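Local structure of D-alanyl transferase DltD (Enterococcus faecium TX0133A04, 6PFX) at residues A[360-363]-A[367-370]; A[125-130]-A[181-186]. The protein probably takes part in the D-alanylation of lipoteichoic acid during Gram-positive cell wall biogenesis. One frame throughout, in Å; residues are numbered along the deposited sequence.

Contact 1: A[360-363]-A[367-370]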
loop_
_atom_site.group_PDB
_atom_site.type_symbol
_atom_site.label_atom_id
_atom_site.label_comp_id
_atom_site.label_asym_id
_atom_site.label_seq_id
_atom_site.Cartn_x
_atom_site.Cartn_y
_atom_site.Cartn_z
ATOM N N GLN A 360 -8.511 -10.388 -10.979
ATOM C CA GLN A 360 -7.174 -10.143 -11.490
ATOM C C GLN A 360 -6.100 -10.696 -10.573
ATOM O O GLN A 360 -5.067 -11.142 -11.071
ATOM C CB GLN A 360 -6.983 -8.651 -11.785
ATOM C CG GLN A 360 -7.979 -8.201 -12.886
ATOM C CD GLN A 360 -7.834 -6.757 -13.297
ATOM O OE1 GLN A 360 -6.740 -6.293 -13.639
ATOM N NE2 GLN A 360 -8.950 -6.030 -13.280
ATOM N N ILE A 361 -6.337 -10.736 -9.258
ATOM C CA ILE A 361 -5.351 -11.314 -8.347
ATOM C C ILE A 361 -5.184 -12.803 -8.615
ATOM O O ILE A 361 -4.060 -13.316 -8.684
ATOM C CB ILE A 361 -5.750 -11.080 -6.875
ATOM C CG1 ILE A 361 -5.625 -9.605 -6.494
ATOM C CG2 ILE A 361 -4.950 -12.019 -5.942
ATOM C CD1 ILE A 361 -6.401 -9.259 -5.205
ATOM N N ARG A 362 -6.302 -13.526 -8.726
ATOM C CA ARG A 362 -6.258 -14.979 -8.840
ATOM C C ARG A 362 -5.490 -15.442 -10.068
ATOM O O ARG A 362 -4.537 -16.227 -9.907
ATOM C CB ARG A 362 -7.686 -15.558 -8.808
ATOM C CG ARG A 362 -7.756 -17.095 -8.744
ATOM C CD ARG A 362 -9.157 -17.617 -9.079
ATOM N NE ARG A 362 -9.582 -17.155 -10.397
ATOM C CZ ARG A 362 -9.079 -17.589 -11.550
ATOM N NH1 ARG A 362 -8.123 -18.513 -11.565
ATOM N NH2 ARG A 362 -9.536 -17.096 -12.693
ATOM N N PRO A 363 -5.798 -15.011 -11.292
ATOM C CA PRO A 363 -5.022 -15.528 -12.430
ATOM C C PRO A 363 -3.552 -15.113 -12.410
ATOM O O PRO A 363 -2.698 -15.857 -12.915
ATOM C CB PRO A 363 -5.772 -14.986 -13.647
ATOM C CG PRO A 363 -6.454 -13.745 -13.134
ATOM C CD PRO A 363 -6.856 -14.076 -11.723
ATOM N N GLU A 367 -0.982 -18.130 -11.908
ATOM C CA GLU A 367 -0.316 -18.287 -13.205
ATOM C C GLU A 367 -1.203 -18.948 -14.265
ATOM O O GLU A 367 -0.739 -19.735 -15.088
ATOM C CB GLU A 367 1.055 -18.960 -13.042
ATOM C CG GLU A 367 1.965 -18.164 -12.094
ATOM C CD GLU A 367 3.444 -18.481 -12.252
ATOM O OE1 GLU A 367 3.852 -18.978 -13.323
ATOM O OE2 GLU A 367 4.204 -18.227 -11.294
ATOM N N ASN A 368 -2.487 -18.581 -14.298
ATOM C CA ASN A 368 -3.318 -18.992 -15.426
ATOM C C ASN A 368 -2.732 -18.472 -16.729
ATOM O O ASN A 368 -2.743 -19.168 -17.752
ATOM C CB ASN A 368 -4.743 -18.472 -15.247
ATOM C CG ASN A 368 -5.473 -19.178 -14.145
ATOM O OD1 ASN A 368 -5.196 -18.966 -12.968
ATOM N ND2 ASN A 368 -6.417 -20.030 -14.517
ATOM N N HIS A 369 -2.246 -17.234 -16.704
ATOM C CA HIS A 369 -1.494 -16.616 -17.783
ATOM C C HIS A 369 -0.302 -15.932 -17.131
ATOM O O HIS A 369 -0.335 -15.586 -15.945
ATOM C CB HIS A 369 -2.325 -15.575 -18.537
ATOM C CG HIS A 369 -3.608 -16.117 -19.078
ATOM N ND1 HIS A 369 -3.656 -16.994 -20.139
ATOM C CD2 HIS A 369 -4.891 -15.915 -18.697
ATOM C CE1 HIS A 369 -4.914 -17.308 -20.390
ATOM N NE2 HIS A 369 -5.683 -16.667 -19.529
ATOM N N ILE A 370 0.764 -15.756 -17.914
ATOM C CA ILE A 370 2.022 -15.182 -17.447
ATOM C C ILE A 370 2.451 -14.124 -18.454
ATOM O O ILE A 370 2.463 -14.382 -19.663
ATOM C CB ILE A 370 3.118 -16.264 -17.309
ATOM C CG1 ILE A 370 2.741 -17.291 -16.242
ATOM C CG2 ILE A 370 4.478 -15.631 -17.009
ATOM C CD1 ILE A 370 3.721 -18.473 -16.166
#

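Contact 2: A[125-130]-A[181-186]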
loop_
_atom_site.group_PDB
_atom_site.type_symbol
_atom_site.label_atom_id
_atom_site.label_comp_id
_atom_site.label_asym_id
_atom_site.label_seq_id
_atom_site.Cartn_x
_atom_site.Cartn_y
_atom_site.Cartn_z
ATOM N N GLN A 125 14.779 -0.080 10.050
ATOM C CA GLN A 125 14.706 -0.167 8.598
ATOM C C GLN A 125 15.488 0.951 7.934
ATOM O O GLN A 125 16.051 0.747 6.850
ATOM C CB GLN A 125 13.241 -0.137 8.169
ATOM C CG GLN A 125 12.494 -1.384 8.605
ATOM C CD GLN A 125 11.030 -1.347 8.255
ATOM O OE1 GLN A 125 10.479 -0.301 7.910
ATOM N NE2 GLN A 125 10.387 -2.501 8.337
ATOM N N THR A 126 15.529 2.132 8.557
ATOM C CA THR A 126 16.344 3.224 8.038
ATOM C C THR A 126 17.817 2.841 8.056
ATOM O O THR A 126 18.527 3.008 7.056
ATOM C CB THR A 126 16.097 4.493 8.858
ATOM O OG1 THR A 126 14.705 4.835 8.829
ATOM C CG2 THR A 126 16.901 5.656 8.300
ATOM N N TYR A 127 18.286 2.285 9.178
ATOM C CA TYR A 127 19.675 1.858 9.264
ATOM C C TYR A 127 19.940 0.688 8.323
ATOM O O TYR A 127 21.012 0.607 7.708
ATOM C CB TYR A 127 20.017 1.473 10.703
ATOM C CG TYR A 127 20.006 2.594 11.723
ATOM C CD1 TYR A 127 19.706 3.900 11.365
ATOM C CD2 TYR A 127 20.311 2.332 13.055
ATOM C CE1 TYR A 127 19.702 4.905 12.297
ATOM C CE2 TYR A 127 20.322 3.342 13.992
ATOM C CZ TYR A 127 20.006 4.622 13.606
ATOM O OH TYR A 127 19.992 5.635 14.527
ATOM N N ASP A 128 18.973 -0.225 8.192
ATOM C CA ASP A 128 19.098 -1.288 7.205
ATOM C C ASP A 128 19.468 -0.709 5.843
ATOM O O ASP A 128 20.368 -1.204 5.155
ATOM C CB ASP A 128 17.773 -2.042 7.049
ATOM C CG ASP A 128 17.506 -3.060 8.155
ATOM O OD1 ASP A 128 18.432 -3.436 8.902
ATOM O OD2 ASP A 128 16.336 -3.486 8.259
ATOM N N TRP A 129 18.744 0.333 5.427
ATOM C CA TRP A 129 18.991 0.968 4.138
ATOM C C TRP A 129 20.394 1.549 4.083
ATOM O O TRP A 129 21.152 1.279 3.147
ATOM C CB TRP A 129 17.937 2.053 3.933
ATOM C CG TRP A 129 18.302 3.120 2.963
ATOM C CD1 TRP A 129 18.636 2.962 1.645
ATOM C CD2 TRP A 129 18.324 4.532 3.218
ATOM N NE1 TRP A 129 18.880 4.193 1.075
ATOM C CE2 TRP A 129 18.698 5.168 2.020
ATOM C CE3 TRP A 129 18.075 5.319 4.347
ATOM C CZ2 TRP A 129 18.826 6.556 1.917
ATOM C CZ3 TRP A 129 18.205 6.697 4.241
ATOM C CH2 TRP A 129 18.575 7.299 3.036
ATOM N N LEU A 130 20.773 2.318 5.103
ATOM C CA LEU A 130 22.077 2.969 5.090
ATOM C C LEU A 130 23.208 1.954 4.983
ATOM O O LEU A 130 24.171 2.169 4.239
ATOM C CB LEU A 130 22.255 3.820 6.345
ATOM C CG LEU A 130 21.345 5.039 6.462
ATOM C CD1 LEU A 130 21.523 5.735 7.805
ATOM C CD2 LEU A 130 21.596 6.033 5.349
ATOM N N ARG A 181 26.294 1.642 14.334
ATOM C CA ARG A 181 26.276 0.187 14.266
ATOM C C ARG A 181 25.865 -0.440 15.592
ATOM O O ARG A 181 25.152 -1.452 15.605
ATOM C CB ARG A 181 27.642 -0.326 13.825
ATOM C CG ARG A 181 27.673 -1.821 13.652
ATOM C CD ARG A 181 28.998 -2.266 13.057
ATOM N NE ARG A 181 28.935 -2.434 11.606
ATOM C CZ ARG A 181 29.369 -1.545 10.713
ATOM N NH1 ARG A 181 29.905 -0.394 11.102
ATOM N NH2 ARG A 181 29.266 -1.816 9.419
ATOM N N SER A 182 26.315 0.126 16.713
ATOM C CA SER A 182 25.928 -0.410 18.013
ATOM C C SER A 182 24.415 -0.348 18.193
ATOM O O SER A 182 23.781 -1.338 18.574
ATOM C CB SER A 182 26.640 0.351 19.128
ATOM O OG SER A 182 26.377 -0.264 20.374
ATOM N N GLN A 183 23.818 0.811 17.908
ATOM C CA GLN A 183 22.367 0.942 17.992
ATOM C C GLN A 183 21.669 -0.008 17.025
ATOM O O GLN A 183 20.661 -0.633 17.376
ATOM C CB GLN A 183 21.971 2.387 17.693
ATOM C CG GLN A 183 20.484 2.672 17.850
ATOM C CD GLN A 183 20.113 4.123 17.560
ATOM O OE1 GLN A 183 20.876 4.871 16.941
ATOM N NE2 GLN A 183 18.932 4.527 18.016
ATOM N N TRP A 184 22.186 -0.123 15.800
ATOM C CA TRP A 184 21.585 -1.018 14.815
ATOM C C TRP A 184 21.539 -2.447 15.336
ATOM O O TRP A 184 20.500 -3.113 15.256
ATOM C CB TRP A 184 22.388 -0.948 13.517
ATOM C CG TRP A 184 21.798 -1.643 12.327
ATOM C CD1 TRP A 184 20.480 -1.728 11.981
ATOM C CD2 TRP A 184 22.527 -2.334 11.308
ATOM N NE1 TRP A 184 20.347 -2.431 10.808
ATOM C CE2 TRP A 184 21.590 -2.816 10.377
ATOM C CE3 TRP A 184 23.884 -2.590 11.092
ATOM C CZ2 TRP A 184 21.967 -3.544 9.249
ATOM C CZ3 TRP A 184 24.254 -3.312 9.979
ATOM C CH2 TRP A 184 23.302 -3.779 9.070
ATOM N N ASN A 185 22.661 -2.937 15.872
ATOM C CA ASN A 185 22.716 -4.316 16.345
ATOM C C ASN A 185 21.726 -4.529 17.480
ATOM O O ASN A 185 21.053 -5.564 17.546
ATOM C CB ASN A 185 24.136 -4.653 16.803
ATOM C CG ASN A 185 25.119 -4.756 15.646
ATOM O OD1 ASN A 185 24.726 -4.951 14.497
ATOM N ND2 ASN A 185 26.406 -4.635 15.950
ATOM N N MET A 186 21.617 -3.547 18.373
ATOM C CA MET A 186 20.654 -3.616 19.465
ATOM C C MET A 186 19.241 -3.746 18.922
ATOM O O MET A 186 18.468 -4.603 19.368
ATOM C CB MET A 186 20.806 -2.357 20.321
ATOM C CG MET A 186 19.678 -2.067 21.297
ATOM S SD MET A 186 20.124 -0.800 22.519
ATOM C CE MET A 186 20.312 0.679 21.518
#

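Contact 1: A[360-363]-A[367-370]
R362 and P363, near the C-terminal end of helix 351-365, meet N368 just past that end in a local surface contact built on a Schellman motif. E367 is the first residue to leave helical geometry, with a positive phi of 58°, and it turns the chain back against the last helical turn. This brings N368 N to P363 O at 3.1 Å, a weak bond of the 6-to-1 kind that marks the motif. The apolar contact that commonly accompanies it joins the same two residues, with P363 CB 4.0 Å from N368 CB. R362 adds a side-chain link. It leaves the helix with CG opposite its own N (chi1 -173°), then folds at chi3 (57°), which carries the guanidinium back over the proline, so that P363 CD lies above the centre of one guanidinium face. From there R362 NH1 makes a weak, bent hydrogen bond of 3.3 Å to N368 OD1, with the amide plane nearly perpendicular to the guanidinium. R362 NH1 also has a long, weak ion pair with E366, while E367 OE2 forms a salt bridge with K97, at the start of strand 97-101. On the inner side of the helix, I361 packs on L290 and I292 of strand 288-293, tying this terminus to the central sheet. Besides receiving the NH1 bond, N368 OD1 rests 3.5 Å from P363 CA.

Contact 2: A[125-130]-A[181-186]
Q183, in the first turn of helix 181-193, reaches Y127 of helix 123-132 with its amide. CG stands anti to the backbone N (chi1 -176°) and the chain runs on extended, passing the CE2 edge of the tyrosine ring. At its end Q183 OE1 accepts a short 2.7 Å hydrogen bond from Y127 OH, which approaches from above the carbonyl plane. N156 also bonds this hydroxyl, and Q183 NE2 has a weak bond to E123. One residue on, W184 and Y127 lie alongside each other, pointing opposite ways. W184 CB sits at the edge of the tyrosine ring, 3.9 Å from Y127 CD2, and W184 CD1 packs 3.5 Å from Y127 CB. W184 NE1 then donates a 2.9 Å bond to D128 OD1. OD1 lies in the indole plane, but NE1 meets it on the anti side, 33° out of the carboxylate plane. F131 stacks on W184, and K188 makes a cation-pi contact with it. The helical segments cross at -125°, their axes 10.2 Å apart. Both bonds use polar rims, so the aromatic side chains pack through CB and ring edges while Y127 OH and W184 NE1 keep partners; the carboxylate may also make the indole more electron-rich toward K188.

How the contacts relate
Contact 2 comes first along the chain and contact 1 close to its end; their centres lie 38 Å apart and their nearest atoms about 23 Å, with no touch. They share no helix. Contact 1 belongs to helix 351-365, which packs on strand 288-293 of the parallel five-stranded sheet, consistent with the core of an SGNH hydrolase fold, and begins just after H348 of a possible S46-H348-D345 triad. Contact 2 lies in the long helical region between strands 97-101 and 288-293, and abuts the core through helix 79-89. One contact thus finishes a core helix locally, whereas the other holds together two helices about 50 residues apart in sequence.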